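Local coordinates for protein alpha-toxin (Clostridium novyi, PDB 2VK9) that is a clostridial toxin whose catalytic part, modelled here, belongs to the large clostridial toxins and carries a glycosyltransferase domain of the GT-A type, at residues N136-E150 with V201-Y215. Sequence-based numbering, arbitrary orientation.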
ATOM      1  N   ASN A 136       8.797 -19.067  -8.856  1.00 24.32           N
ATOM      2  CA  ASN A 136       8.864 -19.029 -10.306  1.00 24.99           C
ATOM      3  C   ASN A 136       9.369 -17.715 -10.865  1.00 25.46           C
ATOM      4  O   ASN A 136       9.678 -17.625 -12.058  1.00 25.74           O
ATOM      5  CB  ASN A 136       7.515 -19.393 -10.919  1.00 24.90           C
ATOM      6  CG  ASN A 136       7.254 -20.889 -10.912  1.00 25.20           C
ATOM      7  OD1 ASN A 136       6.228 -21.333 -11.402  1.00 26.41           O
ATOM      8  ND2 ASN A 136       8.185 -21.671 -10.371  1.00 24.99           N
ATOM      9  N   SER A 137       9.464 -16.699 -10.009  1.00 25.88           N
ATOM     10  CA  SER A 137       9.870 -15.380 -10.457  1.00 26.47           C
ATOM     11  C   SER A 137      10.844 -14.783  -9.448  1.00 26.71           C
ATOM     12  O   SER A 137      10.455 -14.012  -8.550  1.00 27.49           O
ATOM     13  CB  SER A 137       8.647 -14.492 -10.673  1.00 26.47           C
ATOM     14  OG  SER A 137       8.203 -13.950  -9.450  1.00 27.33           O
ATOM     15  N   LEU A 138      12.111 -15.172  -9.597  1.00 26.63           N
ATOM     16  CA  LEU A 138      13.147 -14.848  -8.627  1.00 26.57           C
ATOM     17  C   LEU A 138      14.228 -14.008  -9.293  1.00 26.99           C
ATOM     18  O   LEU A 138      15.284 -13.728  -8.700  1.00 27.16           O
ATOM     19  CB  LEU A 138      13.770 -16.138  -8.089  1.00 26.08           C
ATOM     20  CG  LEU A 138      13.021 -16.910  -7.015  1.00 24.92           C
ATOM     21  CD1 LEU A 138      13.467 -18.353  -7.012  1.00 24.28           C
ATOM     22  CD2 LEU A 138      13.297 -16.286  -5.694  1.00 24.29           C
ATOM     23  N   LEU A 139      13.958 -13.625 -10.534  1.00 26.93           N
ATOM     24  CA  LEU A 139      14.918 -12.911 -11.336  1.00 27.02           C
ATOM     25  C   LEU A 139      14.371 -11.567 -11.790  1.00 27.39           C
ATOM     26  O   LEU A 139      14.988 -10.888 -12.614  1.00 27.57           O
ATOM     27  CB  LEU A 139      15.302 -13.745 -12.550  1.00 26.68           C
ATOM     28  CG  LEU A 139      16.087 -15.028 -12.321  1.00 26.00           C
ATOM     29  CD1 LEU A 139      16.287 -15.708 -13.672  1.00 23.81           C
ATOM     30  CD2 LEU A 139      17.421 -14.746 -11.623  1.00 24.10           C
ATOM     31  N   VAL A 140      13.222 -11.183 -11.245  1.00 27.67           N
ATOM     32  CA  VAL A 140      12.560  -9.951 -11.652  1.00 28.24           C
ATOM     33  C   VAL A 140      13.435  -8.739 -11.317  1.00 28.93           C
ATOM     34  O   VAL A 140      13.586  -7.824 -12.122  1.00 29.12           O
ATOM     35  CB  VAL A 140      11.167  -9.812 -11.021  1.00 27.88           C
ATOM     36  CG1 VAL A 140      10.452  -8.614 -11.605  1.00 27.51           C
ATOM     37  CG2 VAL A 140      10.350 -11.082 -11.250  1.00 27.96           C
ATOM     38  N   ASN A 141      14.026  -8.757 -10.131  1.00 29.71           N
ATOM     39  CA  ASN A 141      14.937  -7.717  -9.733  1.00 30.63           C
ATOM     40  C   ASN A 141      16.149  -7.607 -10.662  1.00 31.13           C
ATOM     41  O   ASN A 141      16.539  -6.506 -11.042  1.00 31.32           O
ATOM     42  CB  ASN A 141      15.380  -7.952  -8.302  1.00 30.84           C
ATOM     43  CG  ASN A 141      16.330  -6.902  -7.824  1.00 32.17           C
ATOM     44  OD1 ASN A 141      15.990  -5.722  -7.773  1.00 33.66           O
ATOM     45  ND2 ASN A 141      17.543  -7.316  -7.479  1.00 34.23           N
ATOM     46  N   THR A 142      16.745  -8.746 -11.024  1.00 31.85           N
ATOM     47  CA  THR A 142      17.830  -8.778 -12.010  1.00 32.05           C
ATOM     48  C   THR A 142      17.358  -8.251 -13.364  1.00 32.52           C
ATOM     49  O   THR A 142      18.091  -7.520 -14.036  1.00 33.29           O
ATOM     50  CB  THR A 142      18.438 -10.191 -12.148  1.00 31.92           C
ATOM     51  OG1 THR A 142      19.411 -10.374 -11.121  1.00 32.06           O
ATOM     52  CG2 THR A 142      19.126 -10.390 -13.497  1.00 31.40           C
ATOM     53  N   LEU A 143      16.137  -8.611 -13.752  1.00 32.62           N
ATOM     54  CA  LEU A 143      15.551  -8.128 -14.998  1.00 32.70           C
ATOM     55  C   LEU A 143      15.392  -6.609 -15.009  1.00 32.89           C
ATOM     56  O   LEU A 143      15.750  -5.972 -15.993  1.00 33.13           O
ATOM     57  CB  LEU A 143      14.205  -8.805 -15.293  1.00 32.49           C
ATOM     58  CG  LEU A 143      13.407  -8.204 -16.457  1.00 32.35           C
ATOM     59  CD1 LEU A 143      14.104  -8.433 -17.783  1.00 31.34           C
ATOM     60  CD2 LEU A 143      11.986  -8.742 -16.498  1.00 32.68           C
ATOM     61  N   LYS A 144      14.852  -6.036 -13.932  1.00 33.03           N
ATOM     62  CA  LYS A 144      14.668  -4.579 -13.856  1.00 33.28           C
ATOM     63  C   LYS A 144      15.996  -3.831 -13.980  1.00 33.51           C
ATOM     64  O   LYS A 144      16.107  -2.882 -14.758  1.00 33.30           O
ATOM     65  CB  LYS A 144      13.959  -4.160 -12.563  1.00 33.22           C
ATOM     66  CG  LYS A 144      13.531  -2.704 -12.572  1.00 32.98           C
ATOM     67  CD  LYS A 144      13.072  -2.255 -11.224  1.00 34.03           C
ATOM     68  CE  LYS A 144      12.776  -0.771 -11.229  1.00 34.93           C
ATOM     69  NZ  LYS A 144      12.631  -0.275  -9.837  1.00 35.84           N
ATOM     70  N   THR A 145      16.987  -4.270 -13.203  1.00 33.78           N
ATOM     71  CA  THR A 145      18.338  -3.747 -13.287  1.00 33.91           C
ATOM     72  C   THR A 145      18.831  -3.818 -14.733  1.00 34.51           C
ATOM     73  O   THR A 145      19.293  -2.821 -15.284  1.00 34.82           O
ATOM     74  CB  THR A 145      19.302  -4.506 -12.345  1.00 33.73           C
ATOM     75  OG1 THR A 145      18.911  -4.289 -10.987  1.00 32.67           O
ATOM     76  CG2 THR A 145      20.749  -4.031 -12.536  1.00 33.19           C
ATOM     77  N   ALA A 146      18.704  -4.988 -15.350  1.00 34.99           N
ATOM     78  CA  ALA A 146      19.170  -5.161 -16.715  1.00 35.64           C
ATOM     79  C   ALA A 146      18.532  -4.121 -17.634  1.00 36.13           C
ATOM     80  O   ALA A 146      19.241  -3.440 -18.367  1.00 36.17           O
ATOM     81  CB  ALA A 146      18.895  -6.577 -17.205  1.00 35.64           C
ATOM     82  N   ILE A 147      17.206  -3.982 -17.558  1.00 36.79           N
ATOM     83  CA  ILE A 147      16.474  -3.037 -18.401  1.00 37.48           C
ATOM     84  C   ILE A 147      17.053  -1.643 -18.261  1.00 38.28           C
ATOM     85  O   ILE A 147      17.331  -0.995 -19.266  1.00 38.46           O
ATOM     86  CB  ILE A 147      14.967  -2.988 -18.070  1.00 37.39           C
ATOM     87  CG1 ILE A 147      14.290  -4.327 -18.372  1.00 37.37           C
ATOM     88  CG2 ILE A 147      14.275  -1.857 -18.837  1.00 36.76           C
ATOM     89  CD1 ILE A 147      14.502  -4.815 -19.786  1.00 38.45           C
ATOM     90  N   ILE A 148      17.247  -1.202 -17.017  1.00 39.18           N
ATOM     91  CA  ILE A 148      17.781   0.130 -16.732  1.00 39.96           C
ATOM     92  C   ILE A 148      19.217   0.262 -17.215  1.00 40.87           C
ATOM     93  O   ILE A 148      19.489   1.092 -18.078  1.00 41.16           O
ATOM     94  CB  ILE A 148      17.668   0.509 -15.237  1.00 39.67           C
ATOM     95  CG1 ILE A 148      16.211   0.759 -14.866  1.00 39.22           C
ATOM     96  CG2 ILE A 148      18.481   1.758 -14.927  1.00 39.27           C
ATOM     97  CD1 ILE A 148      15.975   0.845 -13.370  1.00 39.56           C
ATOM     98  N   GLN A 149      20.112  -0.568 -16.678  1.00 42.01           N
ATOM     99  CA  GLN A 149      21.541  -0.509 -16.985  1.00 43.35           C
ATOM    100  C   GLN A 149      21.866  -0.690 -18.461  1.00 44.11           C
ATOM    101  O   GLN A 149      22.774  -0.056 -18.978  1.00 44.41           O
ATOM    102  CB  GLN A 149      22.313  -1.547 -16.173  1.00 43.38           C
ATOM    103  CG  GLN A 149      22.388  -1.253 -14.679  1.00 45.43           C
ATOM    104  CD  GLN A 149      23.105   0.059 -14.346  1.00 48.51           C
ATOM    105  OE1 GLN A 149      24.075   0.456 -15.015  1.00 50.02           O
ATOM    106  NE2 GLN A 149      22.634   0.735 -13.299  1.00 48.82           N
ATOM    107  N   GLU A 150      21.129  -1.551 -19.143  1.00 45.15           N
ATOM    108  CA  GLU A 150      21.418  -1.824 -20.539  1.00 46.34           C
ATOM    109  C   GLU A 150      20.957  -0.694 -21.467  1.00 47.06           C
ATOM    110  O   GLU A 150      21.559  -0.466 -22.518  1.00 47.41           O
ATOM    111  CB  GLU A 150      20.804  -3.164 -20.955  1.00 46.24           C
ATOM    112  CG  GLU A 150      21.645  -3.949 -21.939  1.00 47.11           C
ATOM    113  CD  GLU A 150      23.004  -4.364 -21.380  1.00 48.26           C
ATOM    114  OE1 GLU A 150      23.107  -4.648 -20.164  1.00 47.42           O
ATOM    115  OE2 GLU A 150      23.974  -4.418 -22.172  1.00 49.72           O
ATOM    116  N   VAL A 201       7.907 -17.292 -15.249  1.00 31.25           N
ATOM    117  CA  VAL A 201       8.435 -15.944 -15.403  1.00 30.83           C
ATOM    118  C   VAL A 201       9.968 -15.938 -15.494  1.00 30.84           C
ATOM    119  O   VAL A 201      10.544 -15.249 -16.349  1.00 30.84           O
ATOM    120  CB  VAL A 201       7.947 -15.025 -14.264  1.00 30.76           C
ATOM    121  CG1 VAL A 201       8.725 -13.712 -14.234  1.00 30.53           C
ATOM    122  CG2 VAL A 201       6.461 -14.757 -14.414  1.00 30.61           C
ATOM    123  N   ASP A 202      10.623 -16.710 -14.627  1.00 30.47           N
ATOM    124  CA  ASP A 202      12.078 -16.789 -14.644  1.00 30.23           C
ATOM    125  C   ASP A 202      12.614 -17.365 -15.938  1.00 29.77           C
ATOM    126  O   ASP A 202      13.578 -16.844 -16.485  1.00 29.80           O
ATOM    127  CB  ASP A 202      12.603 -17.598 -13.470  1.00 30.45           C
ATOM    128  CG  ASP A 202      12.696 -16.779 -12.203  1.00 32.04           C
ATOM    129  OD1 ASP A 202      12.618 -15.524 -12.270  1.00 32.13           O
ATOM    130  OD2 ASP A 202      12.850 -17.401 -11.127  1.00 34.97           O
ATOM    131  N   ASP A 203      11.985 -18.430 -16.430  1.00 29.17           N
ATOM    132  CA  ASP A 203      12.401 -19.027 -17.692  1.00 28.55           C
ATOM    133  C   ASP A 203      12.300 -18.005 -18.813  1.00 27.64           C
ATOM    134  O   ASP A 203      13.183 -17.916 -19.658  1.00 27.78           O
ATOM    135  CB  ASP A 203      11.581 -20.277 -18.012  1.00 29.02           C
ATOM    136  CG  ASP A 203      11.849 -21.434 -17.038  1.00 30.95           C
ATOM    137  OD1 ASP A 203      13.014 -21.609 -16.587  1.00 31.78           O
ATOM    138  OD2 ASP A 203      10.877 -22.173 -16.728  1.00 32.65           O
ATOM    139  N   ILE A 204      11.228 -17.220 -18.793  1.00 26.83           N
ATOM    140  CA  ILE A 204      10.998 -16.172 -19.783  1.00 25.90           C
ATOM    141  C   ILE A 204      12.056 -15.081 -19.675  1.00 25.62           C
ATOM    142  O   ILE A 204      12.585 -14.604 -20.678  1.00 25.64           O
ATOM    143  CB  ILE A 204       9.588 -15.581 -19.640  1.00 25.66           C
ATOM    144  CG1 ILE A 204       8.552 -16.678 -19.907  1.00 25.21           C
ATOM    145  CG2 ILE A 204       9.401 -14.399 -20.580  1.00 24.52           C
ATOM    146  CD1 ILE A 204       7.131 -16.305 -19.566  1.00 25.13           C
ATOM    147  N   ILE A 205      12.378 -14.704 -18.453  1.00 25.34           N
ATOM    148  CA  ILE A 205      13.427 -13.736 -18.240  1.00 25.29           C
ATOM    149  C   ILE A 205      14.754 -14.273 -18.769  1.00 25.77           C
ATOM    150  O   ILE A 205      15.409 -13.590 -19.554  1.00 26.85           O
ATOM    151  CB  ILE A 205      13.524 -13.296 -16.771  1.00 25.02           C
ATOM    152  CG1 ILE A 205      12.251 -12.543 -16.367  1.00 23.74           C
ATOM    153  CG2 ILE A 205      14.760 -12.428 -16.569  1.00 24.99           C
ATOM    154  CD1 ILE A 205      12.162 -12.242 -14.895  1.00 23.83           C
ATOM    155  N   ILE A 206      15.130 -15.496 -18.386  1.00 25.78           N
ATOM    156  CA  ILE A 206      16.388 -16.104 -18.858  1.00 25.42           C
ATOM    157  C   ILE A 206      16.458 -16.084 -20.378  1.00 25.66           C
ATOM    158  O   ILE A 206      17.501 -15.817 -20.953  1.00 25.52           O
ATOM    159  CB  ILE A 206      16.591 -17.545 -18.314  1.00 25.21           C
ATOM    160  CG1 ILE A 206      16.835 -17.508 -16.812  1.00 24.20           C
ATOM    161  CG2 ILE A 206      17.781 -18.239 -18.984  1.00 24.47           C
ATOM    162  CD1 ILE A 206      16.843 -18.847 -16.160  1.00 23.12           C
ATOM    163  N   ASN A 207      15.330 -16.348 -21.019  1.00 26.52           N
ATOM    164  CA  ASN A 207      15.246 -16.297 -22.475  1.00 27.67           C
ATOM    165  C   ASN A 207      15.524 -14.885 -22.993  1.00 28.38           C
ATOM    166  O   ASN A 207      16.330 -14.692 -23.911  1.00 28.61           O
ATOM    167  CB  ASN A 207      13.867 -16.771 -22.935  1.00 27.41           C
ATOM    168  CG  ASN A 207      13.876 -17.311 -24.346  1.00 27.63           C
ATOM    169  OD1 ASN A 207      14.057 -16.563 -25.300  1.00 28.50           O
ATOM    170  ND2 ASN A 207      13.659 -18.618 -24.487  1.00 27.16           N
ATOM    171  N   PHE A 208      14.869 -13.912 -22.370  1.00 28.95           N
ATOM    172  CA  PHE A 208      14.947 -12.520 -22.774  1.00 29.66           C
ATOM    173  C   PHE A 208      16.346 -11.935 -22.595  1.00 30.13           C
ATOM    174  O   PHE A 208      16.864 -11.277 -23.493  1.00 30.18           O
ATOM    175  CB  PHE A 208      13.925 -11.710 -21.978  1.00 29.72           C
ATOM    176  CG  PHE A 208      13.952 -10.245 -22.270  1.00 30.07           C
ATOM    177  CD1 PHE A 208      13.439  -9.749 -23.471  1.00 30.52           C
ATOM    178  CD2 PHE A 208      14.464  -9.350 -21.331  1.00 30.16           C
ATOM    179  CE1 PHE A 208      13.455  -8.385 -23.748  1.00 30.76           C
ATOM    180  CE2 PHE A 208      14.487  -7.986 -21.587  1.00 29.99           C
ATOM    181  CZ  PHE A 208      13.985  -7.497 -22.803  1.00 30.89           C
ATOM    182  N   LEU A 209      16.959 -12.189 -21.444  1.00 30.52           N
ATOM    183  CA  LEU A 209      18.265 -11.625 -21.154  1.00 31.09           C
ATOM    184  C   LEU A 209      19.397 -12.226 -21.980  1.00 31.98           C
ATOM    185  O   LEU A 209      20.370 -11.541 -22.258  1.00 32.30           O
ATOM    186  CB  LEU A 209      18.586 -11.714 -19.665  1.00 30.67           C
ATOM    187  CG  LEU A 209      17.701 -10.866 -18.756  1.00 30.32           C
ATOM    188  CD1 LEU A 209      18.193 -10.947 -17.328  1.00 30.27           C
ATOM    189  CD2 LEU A 209      17.641  -9.419 -19.212  1.00 29.58           C
ATOM    190  N   SER A 210      19.281 -13.490 -22.375  1.00 33.13           N
ATOM    191  CA  SER A 210      20.329 -14.121 -23.188  1.00 34.39           C
ATOM    192  C   SER A 210      20.193 -13.810 -24.679  1.00 35.07           C
ATOM    193  O   SER A 210      21.190 -13.581 -25.355  1.00 35.00           O
ATOM    194  CB  SER A 210      20.336 -15.627 -23.000  1.00 34.31           C
ATOM    195  OG  SER A 210      19.203 -16.199 -23.621  1.00 35.60           O
ATOM    196  N   ASN A 211      18.965 -13.816 -25.190  1.00 36.17           N
ATOM    197  CA  ASN A 211      18.744 -13.498 -26.599  1.00 37.52           C
ATOM    198  C   ASN A 211      18.852 -12.013 -26.947  1.00 38.19           C
ATOM    199  O   ASN A 211      19.279 -11.677 -28.043  1.00 38.59           O
ATOM    200  CB  ASN A 211      17.423 -14.084 -27.104  1.00 37.57           C
ATOM    201  CG  ASN A 211      17.431 -15.604 -27.119  1.00 38.50           C
ATOM    202  OD1 ASN A 211      18.119 -16.233 -27.929  1.00 40.07           O
ATOM    203  ND2 ASN A 211      16.664 -16.203 -26.221  1.00 38.66           N
ATOM    204  N   TYR A 212      18.484 -11.128 -26.024  1.00 39.02           N
ATOM    205  CA  TYR A 212      18.497  -9.690 -26.309  1.00 39.55           C
ATOM    206  C   TYR A 212      19.735  -8.959 -25.814  1.00 39.24           C
ATOM    207  O   TYR A 212      20.211  -8.053 -26.484  1.00 39.33           O
ATOM    208  CB  TYR A 212      17.225  -9.012 -25.796  1.00 40.59           C
ATOM    209  CG  TYR A 212      16.046  -9.171 -26.733  1.00 41.97           C
ATOM    210  CD1 TYR A 212      15.332 -10.374 -26.796  1.00 43.31           C
ATOM    211  CD2 TYR A 212      15.649  -8.123 -27.567  1.00 43.50           C
ATOM    212  CE1 TYR A 212      14.235 -10.532 -27.670  1.00 44.02           C
ATOM    213  CE2 TYR A 212      14.561  -8.265 -28.445  1.00 44.24           C
ATOM    214  CZ  TYR A 212      13.859  -9.473 -28.490  1.00 44.00           C
ATOM    215  OH  TYR A 212      12.786  -9.610 -29.348  1.00 44.02           O
ATOM    216  N   PHE A 213      20.268  -9.347 -24.661  1.00 38.84           N
ATOM    217  CA  PHE A 213      21.468  -8.689 -24.143  1.00 38.51           C
ATOM    218  C   PHE A 213      22.694  -9.599 -24.021  1.00 38.11           C
ATOM    219  O   PHE A 213      23.719  -9.196 -23.465  1.00 38.25           O
ATOM    220  CB  PHE A 213      21.181  -8.016 -22.799  1.00 38.81           C
ATOM    221  CG  PHE A 213      20.014  -7.064 -22.822  1.00 39.56           C
ATOM    222  CD1 PHE A 213      19.015  -7.156 -21.855  1.00 39.93           C
ATOM    223  CD2 PHE A 213      19.913  -6.076 -23.798  1.00 39.93           C
ATOM    224  CE1 PHE A 213      17.929  -6.283 -21.857  1.00 40.18           C
ATOM    225  CE2 PHE A 213      18.832  -5.197 -23.808  1.00 40.25           C
ATOM    226  CZ  PHE A 213      17.837  -5.302 -22.834  1.00 40.13           C
ATOM    227  N   LYS A 214      22.587 -10.815 -24.549  1.00 37.49           N
ATOM    228  CA  LYS A 214      23.659 -11.829 -24.472  1.00 37.22           C
ATOM    229  C   LYS A 214      24.195 -12.126 -23.053  1.00 36.12           C
ATOM    230  O   LYS A 214      25.388 -12.374 -22.863  1.00 36.38           O
ATOM    231  CB  LYS A 214      24.796 -11.520 -25.463  1.00 37.10           C
ATOM    232  CG  LYS A 214      24.409 -11.720 -26.923  1.00 37.96           C
ATOM    233  CD  LYS A 214      25.638 -11.660 -27.835  1.00 38.78           C
ATOM    234  CE  LYS A 214      25.250 -11.602 -29.323  1.00 40.76           C
ATOM    235  NZ  LYS A 214      26.452 -11.477 -30.210  1.00 41.70           N
ATOM    236  N   TYR A 215      23.301 -12.111 -22.070  1.00 34.88           N
ATOM    237  CA  TYR A 215      23.625 -12.528 -20.713  1.00 33.65           C
ATOM    238  C   TYR A 215      23.827 -14.031 -20.663  1.00 32.84           C
ATOM    239  O   TYR A 215      23.160 -14.767 -21.375  1.00 32.72           O
ATOM    240  CB  TYR A 215      22.491 -12.149 -19.776  1.00 33.84           C
ATOM    241  CG  TYR A 215      22.523 -10.727 -19.299  1.00 33.55           C
ATOM    242  CD1 TYR A 215      22.750  -9.682 -20.183  1.00 33.31           C
ATOM    243  CD2 TYR A 215      22.296 -10.425 -17.957  1.00 33.76           C
ATOM    244  CE1 TYR A 215      22.768  -8.372 -19.750  1.00 34.02           C
ATOM    245  CE2 TYR A 215      22.313  -9.116 -17.508  1.00 34.28           C
ATOM    246  CZ  TYR A 215      22.548  -8.092 -18.414  1.00 34.54           C
ATOM    247  OH  TYR A 215      22.571  -6.784 -17.987  1.00 34.59           O
TER
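Asp202, in the first turn of helix 201-213, is gripped by the loop that leads into helix 140-157, and donors and acceptors are matched here in both directions. Asp202 N gives a hydrogen bond to Asn136 O (2.9 Å). In return Asp202 OD1 receives Leu138 N (2.7 Å), on the syn side and 16° out of the carboxylate plane, with a weak second branch from the same N-H to OD2. Leu139 N adds another weak bond to OD1. CG of Asp202 stands beside its own backbone N (chi1 -82°), and from there the buried carboxylate faces these amides; their N-H groups would be expected to stabilise its negative charge. Leu138 O is taken by Asn227 ND2, and Thr142 OG1 bonds Gln223, both on helix 217-234.

Beyond the loop, the two helices of the GT-A catalytic domain run roughly parallel, the axes of their segments 140-150 and 201-213 crossing at 27° and 10.3 Å apart at closest, with an apolar seam between them. Leu143 splits its branches, CD2 against Ile205 CG1 (3.8 Å) and CD1 against Phe208 CD2, while Ala146 CB meets Leu209 CD2.

At the far end polarity returns. Glu150 lays CG over one face of the Phe213 ring, 3.6 Å from its centroid, in a CH-pi contact; the bend at chi2 then turns the carboxylate toward Tyr215. Tyr215 OH donates to Glu150 OE1 (3.1 Å), arriving on the anti side and well out of the carboxylate plane.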